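Local coordinates for cell death abnormality protein 2 (Caenorhabditis elegans, PDB 3QWX) that acts as a Crk-family signalling adaptor with SH2 and SH3 domains, needed for the engulfment of cell corpses and for the migration of gonadal distal tip cells, at residues W11-F16 against L160-L165; M40-S43 against E48-L51; L51-A56 against A107-A112; L143-K148 against W154-A159. All blocks are in the same frame, centred on the assembly; numbering follows the deposited sequence.

Contact 1 (W11-F16 against L160-L165)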
loop_
_atom_site.group_PDB
_atom_site.type_symbol
_atom_site.label_atom_id
_atom_site.label_comp_id
_atom_site.label_asym_id
_atom_site.label_seq_id
_atom_site.Cartn_x
_atom_site.Cartn_y
_atom_site.Cartn_z
ATOM N N TRP A 11 -1.647 0.528 -7.719
ATOM C CA TRP A 11 -2.046 0.678 -6.321
ATOM C C TRP A 11 -1.586 -0.457 -5.401
ATOM O O TRP A 11 -1.497 -0.279 -4.182
ATOM C CB TRP A 11 -3.560 0.866 -6.209
ATOM C CG TRP A 11 -4.372 -0.323 -6.621
ATOM C CD1 TRP A 11 -4.953 -0.535 -7.839
ATOM C CD2 TRP A 11 -4.711 -1.458 -5.812
ATOM N NE1 TRP A 11 -5.636 -1.727 -7.837
ATOM C CE2 TRP A 11 -5.494 -2.318 -6.607
ATOM C CE3 TRP A 11 -4.422 -1.835 -4.493
ATOM C CZ2 TRP A 11 -5.993 -3.538 -6.126
ATOM C CZ3 TRP A 11 -4.921 -3.045 -4.018
ATOM C CH2 TRP A 11 -5.696 -3.878 -4.831
ATOM N N ARG A 12 -1.302 -1.620 -5.978
ATOM C CA ARG A 12 -0.839 -2.759 -5.186
ATOM C C ARG A 12 0.537 -2.481 -4.572
ATOM O O ARG A 12 0.933 -3.114 -3.592
ATOM C CB ARG A 12 -0.861 -4.050 -6.015
ATOM C CG ARG A 12 -2.288 -4.567 -6.283
ATOM C CD ARG A 12 -2.289 -5.731 -7.260
ATOM N NE ARG A 12 -3.618 -6.310 -7.478
ATOM C CZ ARG A 12 -4.523 -5.836 -8.333
ATOM N NH1 ARG A 12 -4.270 -4.741 -9.048
ATOM N NH2 ARG A 12 -5.696 -6.446 -8.462
ATOM N N SER A 13 1.241 -1.499 -5.128
ATOM C CA SER A 13 2.509 -1.041 -4.565
ATOM C C SER A 13 2.330 -0.032 -3.420
ATOM O O SER A 13 3.292 0.295 -2.726
ATOM C CB SER A 13 3.406 -0.453 -5.654
ATOM O OG SER A 13 3.633 -1.400 -6.688
ATOM N N PHE A 14 1.118 0.488 -3.225
ATOM C CA PHE A 14 0.858 1.226 -1.981
ATOM C C PHE A 14 -0.194 0.561 -1.087
ATOM O O PHE A 14 -0.886 1.219 -0.299
ATOM C CB PHE A 14 0.628 2.724 -2.187
ATOM C CG PHE A 14 -0.278 3.077 -3.332
ATOM C CD1 PHE A 14 -1.653 2.983 -3.202
ATOM C CD2 PHE A 14 0.251 3.575 -4.516
ATOM C CE1 PHE A 14 -2.497 3.353 -4.258
ATOM C CE2 PHE A 14 -0.579 3.949 -5.574
ATOM C CZ PHE A 14 -1.952 3.829 -5.444
ATOM N N TYR A 15 -0.261 -0.766 -1.212
ATOM C CA TYR A 15 -1.183 -1.615 -0.468
ATOM C C TYR A 15 -0.399 -2.366 0.621
ATOM O O TYR A 15 0.664 -2.925 0.349
ATOM C CB TYR A 15 -1.869 -2.578 -1.447
ATOM C CG TYR A 15 -2.607 -3.737 -0.820
ATOM C CD1 TYR A 15 -3.617 -3.531 0.100
ATOM C CD2 TYR A 15 -2.301 -5.041 -1.174
ATOM C CE1 TYR A 15 -4.289 -4.598 0.670
ATOM C CE2 TYR A 15 -2.970 -6.112 -0.620
ATOM C CZ TYR A 15 -3.963 -5.888 0.302
ATOM O OH TYR A 15 -4.625 -6.962 0.858
ATOM N N PHE A 16 -0.906 -2.341 1.852
ATOM C CA PHE A 16 -0.184 -2.887 2.995
ATOM C C PHE A 16 -1.000 -3.989 3.680
ATOM O O PHE A 16 -1.676 -3.754 4.679
ATOM C CB PHE A 16 0.186 -1.776 3.985
ATOM C CG PHE A 16 1.145 -0.753 3.422
ATOM C CD1 PHE A 16 0.685 0.304 2.635
ATOM C CD2 PHE A 16 2.501 -0.849 3.673
ATOM C CE1 PHE A 16 1.573 1.239 2.103
ATOM C CE2 PHE A 16 3.388 0.085 3.161
ATOM C CZ PHE A 16 2.923 1.135 2.368
ATOM N N LEU A 160 10.442 -1.462 -8.295
ATOM C CA LEU A 160 9.083 -1.246 -8.766
ATOM C C LEU A 160 8.167 -0.720 -7.654
ATOM O O LEU A 160 7.107 -0.158 -7.928
ATOM C CB LEU A 160 8.526 -2.535 -9.388
ATOM C CG LEU A 160 8.862 -2.854 -10.855
ATOM C CD1 LEU A 160 10.296 -2.485 -11.226
ATOM C CD2 LEU A 160 8.583 -4.326 -11.176
ATOM N N GLY A 161 8.584 -0.884 -6.404
ATOM C CA GLY A 161 7.773 -0.463 -5.272
ATOM C C GLY A 161 7.069 -1.623 -4.594
ATOM O O GLY A 161 6.347 -1.439 -3.612
ATOM N N THR A 162 7.291 -2.827 -5.117
ATOM C CA THR A 162 6.723 -4.040 -4.541
ATOM C C THR A 162 7.419 -4.439 -3.236
ATOM O O THR A 162 8.648 -4.469 -3.154
ATOM C CB THR A 162 6.801 -5.213 -5.528
ATOM O OG1 THR A 162 6.322 -4.785 -6.805
ATOM C CG2 THR A 162 5.962 -6.404 -5.036
ATOM N N THR A 163 6.619 -4.762 -2.225
ATOM C CA THR A 163 7.126 -5.026 -0.883
ATOM C C THR A 163 6.864 -6.475 -0.458
ATOM O O THR A 163 5.868 -7.073 -0.841
ATOM C CB THR A 163 6.483 -4.076 0.154
ATOM O OG1 THR A 163 6.981 -2.740 -0.035
ATOM C CG2 THR A 163 6.820 -4.519 1.556
ATOM N N GLY A 164 7.757 -7.035 0.353
ATOM C CA GLY A 164 7.567 -8.381 0.845
ATOM C C GLY A 164 8.771 -8.824 1.655
ATOM O O GLY A 164 9.759 -8.114 1.734
ATOM N N LEU A 165 8.691 -10.018 2.220
ATOM C CA LEU A 165 9.732 -10.529 3.097
ATOM C C LEU A 165 10.837 -11.221 2.303
ATOM O O LEU A 165 10.584 -11.873 1.291
ATOM C CB LEU A 165 9.142 -11.521 4.104
ATOM C CG LEU A 165 8.170 -11.002 5.159
ATOM C CD1 LEU A 165 7.608 -12.161 5.971
ATOM C CD2 LEU A 165 8.873 -10.026 6.056
HETATM O O HOH W 1 3.807 -4.020 -2.649
HETATM O O HOH W 2 3.172 -4.168 -6.139
#
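S13, in the 3-10 turn that runs through W11-S13, meets the G161-T162 bend at a shallow surface contact between the SH2 domain and the first SH3 domain. Its CB lies 3.7 Å from G161 O, and its hydroxyl is carried beside the backbone N, anti to the carbonyl carbon (chi1 -57°), which places OG near L160 O and close to the water it shares with T162. OG stands 3.9 Å from L160 O and 4.3 Å from OG1 of T162, and the water mediates between the two hydroxyls: it is 2.9 Å from S13 OG and, more loosely, 3.3 Å from T162 OG1. A second water joins the backbones, giving a hydrogen to R12 O and accepting one from T163 N at 2.9 Å. G161, whose phi is near +102°, is the residue that comes up against S13, its carbonyl O 3.6 Å from S13 O. The bend is held from within its own domain by N158, whose OD1 accepts a hydrogen bond from T162 N. R12 turns its side chain away from the SH3 domain and places one guanidinium face over CZ2 of W11, tilted against the indole. With 124 Å² buried in all and both polar links passing through water, the interface is small and hydrated, which suggests that little direct bonding fixes the two domains here.

Contact 2 (M40-S43 against E48-L51). With SO4 (sulfate ion), chain B.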
loop_
_atom_site.group_PDB
_atom_site.type_symbol
_atom_site.label_atom_id
_atom_site.label_comp_id
_atom_site.label_asym_id
_atom_site.label_seq_id
_atom_site.Cartn_x
_atom_site.Cartn_y
_atom_site.Cartn_z
ATOM N N MET A 40 -3.350 2.054 1.087
ATOM C CA MET A 40 -4.413 1.073 1.116
ATOM C C MET A 40 -3.990 -0.118 1.957
ATOM O O MET A 40 -2.805 -0.367 2.142
ATOM C CB MET A 40 -4.786 0.627 -0.295
ATOM C CG MET A 40 -5.732 1.616 -0.987
ATOM S SD MET A 40 -6.111 1.034 -2.630
ATOM C CE MET A 40 -7.072 -0.437 -2.282
ATOM N N ARG A 41 -4.978 -0.826 2.479
ATOM C CA ARG A 41 -4.744 -1.948 3.380
ATOM C C ARG A 41 -6.005 -2.789 3.404
ATOM O O ARG A 41 -7.005 -2.432 2.781
ATOM C CB ARG A 41 -4.440 -1.453 4.794
ATOM C CG ARG A 41 -5.553 -0.622 5.388
ATOM C CD ARG A 41 -5.230 -0.089 6.774
ATOM N NE ARG A 41 -6.298 0.812 7.210
ATOM C CZ ARG A 41 -7.468 0.402 7.692
ATOM N NH1 ARG A 41 -7.710 -0.891 7.811
ATOM N NH2 ARG A 41 -8.400 1.279 8.048
ATOM N N ASP A 42 -5.973 -3.890 4.145
ATOM C CA ASP A 42 -7.181 -4.685 4.330
ATOM C C ASP A 42 -8.145 -4.060 5.338
ATOM O O ASP A 42 -7.733 -3.505 6.356
ATOM C CB ASP A 42 -6.812 -6.116 4.727
ATOM C CG ASP A 42 -5.993 -6.801 3.660
ATOM O OD1 ASP A 42 -6.416 -6.752 2.491
ATOM O OD2 ASP A 42 -4.922 -7.353 3.973
ATOM N N SER A 43 -9.437 -4.146 5.043
ATOM C CA SER A 43 -10.458 -3.772 6.010
ATOM C C SER A 43 -10.664 -4.874 7.059
ATOM O O SER A 43 -10.278 -6.020 6.850
ATOM C CB SER A 43 -11.779 -3.495 5.285
ATOM O OG SER A 43 -12.828 -3.265 6.196
ATOM N N GLU A 48 -12.975 -6.636 1.756
ATOM C CA GLU A 48 -12.983 -5.200 1.501
ATOM C C GLU A 48 -11.579 -4.611 1.674
ATOM O O GLU A 48 -10.705 -5.217 2.301
ATOM C CB GLU A 48 -13.982 -4.472 2.406
ATOM C CG GLU A 48 -15.393 -5.080 2.467
ATOM C CD GLU A 48 -16.155 -5.026 1.144
ATOM O OE1 GLU A 48 -15.527 -5.132 0.061
ATOM O OE2 GLU A 48 -17.392 -4.893 1.195
ATOM N N TYR A 49 -11.364 -3.439 1.086
ATOM C CA TYR A 49 -10.141 -2.690 1.306
ATOM C C TYR A 49 -10.476 -1.444 2.089
ATOM O O TYR A 49 -11.617 -1.002 2.120
ATOM C CB TYR A 49 -9.464 -2.304 -0.013
ATOM C CG TYR A 49 -8.886 -3.464 -0.783
ATOM C CD1 TYR A 49 -7.862 -4.243 -0.247
ATOM C CD2 TYR A 49 -9.337 -3.768 -2.060
ATOM C CE1 TYR A 49 -7.325 -5.297 -0.955
ATOM C CE2 TYR A 49 -8.804 -4.822 -2.774
ATOM C CZ TYR A 49 -7.801 -5.589 -2.218
ATOM O OH TYR A 49 -7.266 -6.634 -2.937
ATOM N N SER A 50 -9.462 -0.877 2.719
ATOM C CA SER A 50 -9.594 0.390 3.402
ATOM C C SER A 50 -8.565 1.334 2.831
ATOM O O SER A 50 -7.423 0.951 2.610
ATOM C CB SER A 50 -9.350 0.230 4.904
ATOM O OG SER A 50 -10.509 -0.236 5.558
ATOM N N LEU A 51 -8.994 2.565 2.592
ATOM C CA LEU A 51 -8.125 3.649 2.195
ATOM C C LEU A 51 -7.948 4.531 3.424
ATOM O O LEU A 51 -8.931 5.030 3.968
ATOM C CB LEU A 51 -8.789 4.446 1.063
ATOM C CG LEU A 51 -8.106 5.701 0.531
ATOM C CD1 LEU A 51 -6.787 5.378 -0.175
ATOM C CD2 LEU A 51 -9.048 6.428 -0.410
HETATM S S SO4 B . -11.373 -1.142 9.220
HETATM O O1 SO4 B . -10.174 -1.941 8.979
HETATM O O2 SO4 B . -11.835 -1.384 10.583
HETATM O O3 SO4 B . -11.106 0.286 9.066
HETATM O O4 SO4 B . -12.392 -1.522 8.253
#
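This is an antiparallel strand pairing in the SH2 domain, the hairpin of strands 37-42 and 49-54 in its central sheet, at the end where R41 reaches a sulfate. R41 occupies the position of the conserved SH2 arginine that receives phosphotyrosine, so the ion, probably from the crystallisation liquor, plausibly marks the phosphate site. R41 and S50 form a hydrogen-bonded pair, with S50 N donating to R41 O at 2.9 Å and R41 N to S50 O at 3.0 Å. Beyond them S43 N donates to E48 O at 3.2 Å. M40 and L51 are a non-hydrogen-bonded pair on the other face, where CE of M40 also packs on CB of Y49 at 3.8 Å. The R41 side chain leaves with CG between the backbone N and carbonyl carbon (chi1 59°) and then runs extended, which brings the guanidinium over S50, whose CB sits beneath the centre of the plane, 3.4 Å from CZ. T52 OG1 accepts from NE, and with the two sulfate bonds this helps to fix the group's rotation, while R21 and the S44 amide also bind the ion. NH1 and NH2 of R41 point almost straight at sulfate O1 and O3, and S43 OG donates to O4 at 2.7 Å.

Contact 3 (L51-A56 against A107-A112)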
loop_
_atom_site.group_PDB
_atom_site.type_symbol
_atom_site.label_atom_id
_atom_site.label_comp_id
_atom_site.label_asym_id
_atom_site.label_seq_id
_atom_site.Cartn_x
_atom_site.Cartn_y
_atom_site.Cartn_z
ATOM N N LEU A 51 -8.994 2.565 2.592
ATOM C CA LEU A 51 -8.125 3.649 2.195
ATOM C C LEU A 51 -7.948 4.531 3.424
ATOM O O LEU A 51 -8.931 5.030 3.968
ATOM C CB LEU A 51 -8.789 4.446 1.063
ATOM C CG LEU A 51 -8.106 5.701 0.531
ATOM C CD1 LEU A 51 -6.787 5.378 -0.175
ATOM C CD2 LEU A 51 -9.048 6.428 -0.410
ATOM N N THR A 52 -6.705 4.723 3.850
ATOM C CA THR A 52 -6.377 5.585 4.997
ATOM C C THR A 52 -5.572 6.810 4.531
ATOM O O THR A 52 -4.573 6.666 3.824
ATOM C CB THR A 52 -5.582 4.803 6.105
ATOM O OG1 THR A 52 -6.321 3.642 6.497
ATOM C CG2 THR A 52 -5.349 5.676 7.339
ATOM N N VAL A 53 -6.023 8.004 4.928
ATOM C CA VAL A 53 -5.506 9.272 4.407
ATOM C C VAL A 53 -5.267 10.312 5.515
ATOM O O VAL A 53 -6.088 10.478 6.410
ATOM C CB VAL A 53 -6.483 9.905 3.367
ATOM C CG1 VAL A 53 -5.777 10.958 2.522
ATOM C CG2 VAL A 53 -7.086 8.849 2.470
ATOM N N ARG A 54 -4.138 11.008 5.444
ATOM C CA ARG A 54 -3.895 12.180 6.288
ATOM C C ARG A 54 -4.562 13.366 5.595
ATOM O O ARG A 54 -4.149 13.765 4.501
ATOM C CB ARG A 54 -2.391 12.429 6.411
ATOM C CG ARG A 54 -1.996 13.699 7.158
ATOM C CD ARG A 54 -2.440 13.697 8.611
ATOM N NE ARG A 54 -1.797 14.786 9.349
ATOM C CZ ARG A 54 -0.605 14.682 9.942
ATOM N NH1 ARG A 54 0.059 13.533 9.895
ATOM N NH2 ARG A 54 -0.080 15.718 10.595
ATOM N N GLU A 55 -5.610 13.903 6.211
ATOM C CA GLU A 55 -6.440 14.917 5.555
ATOM C C GLU A 55 -6.396 16.266 6.260
ATOM O O GLU A 55 -6.856 17.275 5.725
ATOM C CB GLU A 55 -7.887 14.424 5.422
ATOM C CG GLU A 55 -8.012 13.241 4.460
ATOM C CD GLU A 55 -9.430 12.955 4.043
ATOM O OE1 GLU A 55 -10.103 13.862 3.497
ATOM O OE2 GLU A 55 -9.872 11.814 4.249
ATOM N N ALA A 56 -5.839 16.286 7.461
ATOM C CA ALA A 56 -5.732 17.527 8.218
ATOM C C ALA A 56 -4.557 17.450 9.183
ATOM O O ALA A 56 -4.097 16.366 9.524
ATOM C CB ALA A 56 -7.035 17.802 8.971
ATOM N N ALA A 107 -9.445 16.394 2.254
ATOM C CA ALA A 107 -8.320 16.461 1.314
ATOM C C ALA A 107 -8.381 15.443 0.170
ATOM O O ALA A 107 -9.118 14.465 0.224
ATOM C CB ALA A 107 -6.989 16.340 2.061
ATOM N N SER A 108 -7.591 15.696 -0.866
ATOM C CA SER A 108 -7.432 14.764 -1.973
ATOM C C SER A 108 -6.222 13.849 -1.759
ATOM O O SER A 108 -5.380 14.114 -0.910
ATOM C CB SER A 108 -7.251 15.529 -3.271
ATOM O OG SER A 108 -8.488 16.040 -3.715
ATOM N N LEU A 109 -6.143 12.785 -2.548
ATOM C CA LEU A 109 -4.989 11.891 -2.573
ATOM C C LEU A 109 -3.830 12.530 -3.340
ATOM O O LEU A 109 -3.978 12.844 -4.512
ATOM C CB LEU A 109 -5.383 10.580 -3.260
ATOM C CG LEU A 109 -6.584 9.841 -2.664
ATOM C CD1 LEU A 109 -6.787 8.524 -3.401
ATOM C CD2 LEU A 109 -6.371 9.608 -1.159
ATOM N N LEU A 110 -2.684 12.730 -2.687
ATOM C CA LEU A 110 -1.568 13.410 -3.340
ATOM C C LEU A 110 -0.395 12.464 -3.530
ATOM O O LEU A 110 0.195 12.404 -4.613
ATOM C CB LEU A 110 -1.127 14.645 -2.545
ATOM C CG LEU A 110 -0.318 15.729 -3.273
ATOM C CD1 LEU A 110 -0.315 17.041 -2.495
ATOM C CD2 LEU A 110 1.110 15.295 -3.580
ATOM N N ALA A 111 -0.063 11.724 -2.475
ATOM C CA ALA A 111 1.123 10.871 -2.493
ATOM C C ALA A 111 0.935 9.587 -1.689
ATOM O O ALA A 111 0.408 9.603 -0.587
ATOM C CB ALA A 111 2.331 11.638 -1.985
ATOM N N ALA A 112 1.374 8.476 -2.259
ATOM C CA ALA A 112 1.371 7.196 -1.562
ATOM C C ALA A 112 2.360 7.225 -0.385
ATOM O O ALA A 112 3.504 7.692 -0.525
ATOM C CB ALA A 112 1.740 6.083 -2.529
#
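E55 reaches A107 with its carboxylate, and L51 and V53 meet L109 with their methyl groups, so that in the SH2 domain the end of strand 49-54 of the central sheet is tied to the 107-109 loop by one polar and one apolar patch. E55 OE1 accepts the A107 amide at 2.9 Å through its anti lone pair, with an N-H...O angle of 159°. The chain gets there with CG beside the backbone N (chi1 -67°) and an extended run beyond it, and the CB atoms of E55 and A107 pack 4.0 Å apart. Two residues along, CD2 of L109 rests against both methyls of V53, 3.8 Å from CG2 and 4.0 Å from CG1, the two side chains crossing at about a right angle. The same CD2 touches CD2 of L51 at 4.2 Å. Further out, F38 of strand 37-42 packs on L51, V53 and L109 alike, while I35 lies against A107. The amides of T105 and E106 also donate to OE1, and the hydroxyl of Y65 is hydrogen-bonded to OE2. Three backbone N-H groups converging on one oxygen of a buried residue would probably stabilise the negative charge of E55, and the carboxylate probably helps to fix the path of residues 105-107.

Contact 4 (L143-K148 against W154-A159); sequences LEILSK and WEARNA
K148 lies along the indole of W154 from its base to its amine. CB lies above the pyrrole rim, 3.8 Å from NE1; CG then rides over the five-membered ring, 3.6 Å from its centroid and nearly on the normal, a CH-pi contact. Because the chain runs extended beyond CG, CD passes over the bond between CE2 and CZ2, and CE stands 3.6 Å from CH2. At the tip NZ is 4.3 Å from the centroid of the six-membered ring and 33° off its normal, an off-centre cation-pi contact, with a long, weak ion pair to E119 besides. I145 comes to the indole at its edge, CD1 meeting CE3. In the backbone beside these side chains is a classic beta bulge, L146 and S147 together standing opposite the single residue E155: E155 O accepts L146 N at 2.7 Å and, weakly, S147 N. On the far side of the bulge, E144 and R157 form a hydrogen-bonded pair reinforced by a salt bridge. R157 NH2 lies 2.9 Å from E144 OE1, which sits in the guanidinium plane, although the carboxylate plane stands almost perpendicular to it (87°). L146 CD1 rests over one guanidinium face. The twisted, bulged hairpin of strands 142-147 and 153-157, with W154 near the start of the second strand, is typical of the central antiparallel sheet of an SH3 domain.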
loop_
_atom_site.group_PDB
_atom_site.type_symbol
_atom_site.label_atom_id
_atom_site.label_comp_id
_atom_site.label_asym_id
_atom_site.label_seq_id
_atom_site.Cartn_x
_atom_site.Cartn_y
_atom_site.Cartn_z
ATOM N N LEU A 143 17.841 -3.821 -3.297
ATOM C CA LEU A 143 16.598 -3.755 -2.544
ATOM C C LEU A 143 16.757 -2.776 -1.403
ATOM O O LEU A 143 17.869 -2.444 -0.988
ATOM C CB LEU A 143 16.216 -5.124 -1.985
ATOM C CG LEU A 143 16.082 -6.287 -2.977
ATOM C CD1 LEU A 143 15.980 -7.584 -2.216
ATOM C CD2 LEU A 143 14.867 -6.106 -3.921
ATOM N N GLU A 144 15.626 -2.316 -0.907
ATOM C CA GLU A 144 15.598 -1.412 0.226
ATOM C C GLU A 144 14.919 -2.136 1.365
ATOM O O GLU A 144 13.789 -2.606 1.234
ATOM C CB GLU A 144 14.849 -0.123 -0.142
ATOM C CG GLU A 144 15.685 0.788 -1.034
ATOM C CD GLU A 144 14.868 1.882 -1.727
ATOM O OE1 GLU A 144 13.650 1.945 -1.499
ATOM O OE2 GLU A 144 15.454 2.661 -2.511
ATOM N N ILE A 145 15.622 -2.232 2.484
ATOM C CA ILE A 145 15.092 -2.888 3.665
ATOM C C ILE A 145 14.278 -1.909 4.505
ATOM O O ILE A 145 14.782 -0.866 4.909
ATOM C CB ILE A 145 16.234 -3.492 4.509
ATOM C CG1 ILE A 145 17.050 -4.480 3.665
ATOM C CG2 ILE A 145 15.696 -4.167 5.761
ATOM C CD1 ILE A 145 16.255 -5.661 3.116
ATOM N N LEU A 146 13.027 -2.270 4.775
ATOM C CA LEU A 146 12.096 -1.406 5.495
ATOM C C LEU A 146 11.906 -1.837 6.935
ATOM O O LEU A 146 11.456 -1.055 7.775
ATOM C CB LEU A 146 10.719 -1.434 4.822
ATOM C CG LEU A 146 10.432 -0.624 3.556
ATOM C CD1 LEU A 146 11.674 -0.092 2.891
ATOM C CD2 LEU A 146 9.596 -1.435 2.600
ATOM N N SER A 147 12.210 -3.094 7.221
ATOM C CA SER A 147 12.016 -3.585 8.570
ATOM C C SER A 147 12.847 -4.818 8.811
ATOM O O SER A 147 12.864 -5.732 7.985
ATOM C CB SER A 147 10.546 -3.909 8.829
ATOM O OG SER A 147 10.365 -4.224 10.194
ATOM N N LYS A 148 13.548 -4.837 9.940
ATOM C CA LYS A 148 14.238 -6.050 10.362
ATOM C C LYS A 148 13.404 -6.838 11.373
ATOM O O LYS A 148 13.772 -6.980 12.537
ATOM C CB LYS A 148 15.635 -5.722 10.874
ATOM C CG LYS A 148 16.549 -5.297 9.747
ATOM C CD LYS A 148 17.965 -5.044 10.218
ATOM C CE LYS A 148 18.866 -4.766 9.023
ATOM N NZ LYS A 148 20.291 -4.678 9.416
ATOM N N TRP A 154 13.396 -10.168 6.648
ATOM C CA TRP A 154 13.286 -8.716 6.658
ATOM C C TRP A 154 12.299 -8.247 5.598
ATOM O O TRP A 154 12.207 -8.836 4.524
ATOM C CB TRP A 154 14.638 -8.066 6.368
ATOM C CG TRP A 154 15.719 -8.346 7.362
ATOM C CD1 TRP A 154 15.576 -8.882 8.608
ATOM C CD2 TRP A 154 17.119 -8.092 7.192
ATOM N NE1 TRP A 154 16.801 -8.983 9.220
ATOM C CE2 TRP A 154 17.766 -8.509 8.372
ATOM C CE3 TRP A 154 17.889 -7.559 6.151
ATOM C CZ2 TRP A 154 19.145 -8.398 8.549
ATOM C CZ3 TRP A 154 19.256 -7.462 6.321
ATOM C CH2 TRP A 154 19.873 -7.882 7.515
ATOM N N GLU A 155 11.571 -7.176 5.894
ATOM C CA GLU A 155 10.699 -6.560 4.900
ATOM C C GLU A 155 11.543 -5.724 3.925
ATOM O O GLU A 155 12.303 -4.848 4.346
ATOM C CB GLU A 155 9.645 -5.673 5.579
ATOM C CG GLU A 155 8.626 -5.064 4.601
ATOM C CD GLU A 155 7.669 -4.067 5.259
ATOM O OE1 GLU A 155 7.937 -3.616 6.390
ATOM O OE2 GLU A 155 6.649 -3.724 4.632
ATOM N N ALA A 156 11.402 -6.015 2.630
ATOM C CA ALA A 156 12.167 -5.348 1.570
ATOM C C ALA A 156 11.243 -4.719 0.513
ATOM O O ALA A 156 10.058 -5.056 0.430
ATOM C CB ALA A 156 13.104 -6.328 0.921
ATOM N N ARG A 157 11.791 -3.811 -0.285
ATOM C CA ARG A 157 11.047 -3.138 -1.337
ATOM C C ARG A 157 11.910 -3.130 -2.584
ATOM O O ARG A 157 13.087 -2.787 -2.525
ATOM C CB ARG A 157 10.715 -1.695 -0.932
ATOM C CG ARG A 157 9.834 -0.961 -1.929
ATOM C CD ARG A 157 9.332 0.359 -1.348
ATOM N NE ARG A 157 10.419 1.257 -1.000
ATOM C CZ ARG A 157 10.418 2.082 0.043
ATOM N NH1 ARG A 157 9.378 2.143 0.872
ATOM N NH2 ARG A 157 11.468 2.852 0.261
ATOM N N ASN A 158 11.345 -3.513 -3.717
ATOM C CA ASN A 158 12.136 -3.486 -4.942
ATOM C C ASN A 158 11.991 -2.162 -5.712
ATOM O O ASN A 158 11.266 -1.258 -5.277
ATOM C CB ASN A 158 11.859 -4.717 -5.818
ATOM C CG ASN A 158 10.454 -4.721 -6.419
ATOM O OD1 ASN A 158 9.774 -3.697 -6.469
ATOM N ND2 ASN A 158 10.033 -5.874 -6.898
ATOM N N ALA A 159 12.691 -2.045 -6.836
ATOM C CA ALA A 159 12.682 -0.816 -7.636
ATOM C C ALA A 159 11.282 -0.449 -8.112
ATOM O O ALA A 159 10.976 0.728 -8.323
ATOM C CB ALA A 159 13.621 -0.950 -8.832
#

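From the N terminus, the chain enters contact 1 at 11-16, which closes only at 160-165, so the other three contacts all nest within its loop. Contact 2 closes the short 40-51 hairpin, and contact 3 starts from its last residue, L51, to close a loop of fifty residues at 107-112. Contact 4 follows in series as the SH3 hairpin. Contact 2 pairs two strands of the SH2 sheet and contact 3 packs a later loop against that sheet, whereas contact 4 belongs to the SH3 sheet, its centre about 22 Å from that of contact 2 and about 24 Å from that of contact 3. Contact 1 itself bridges the two domains, its 11-16 side touching contacts 2 and 3 and its 160-165 side contact 4.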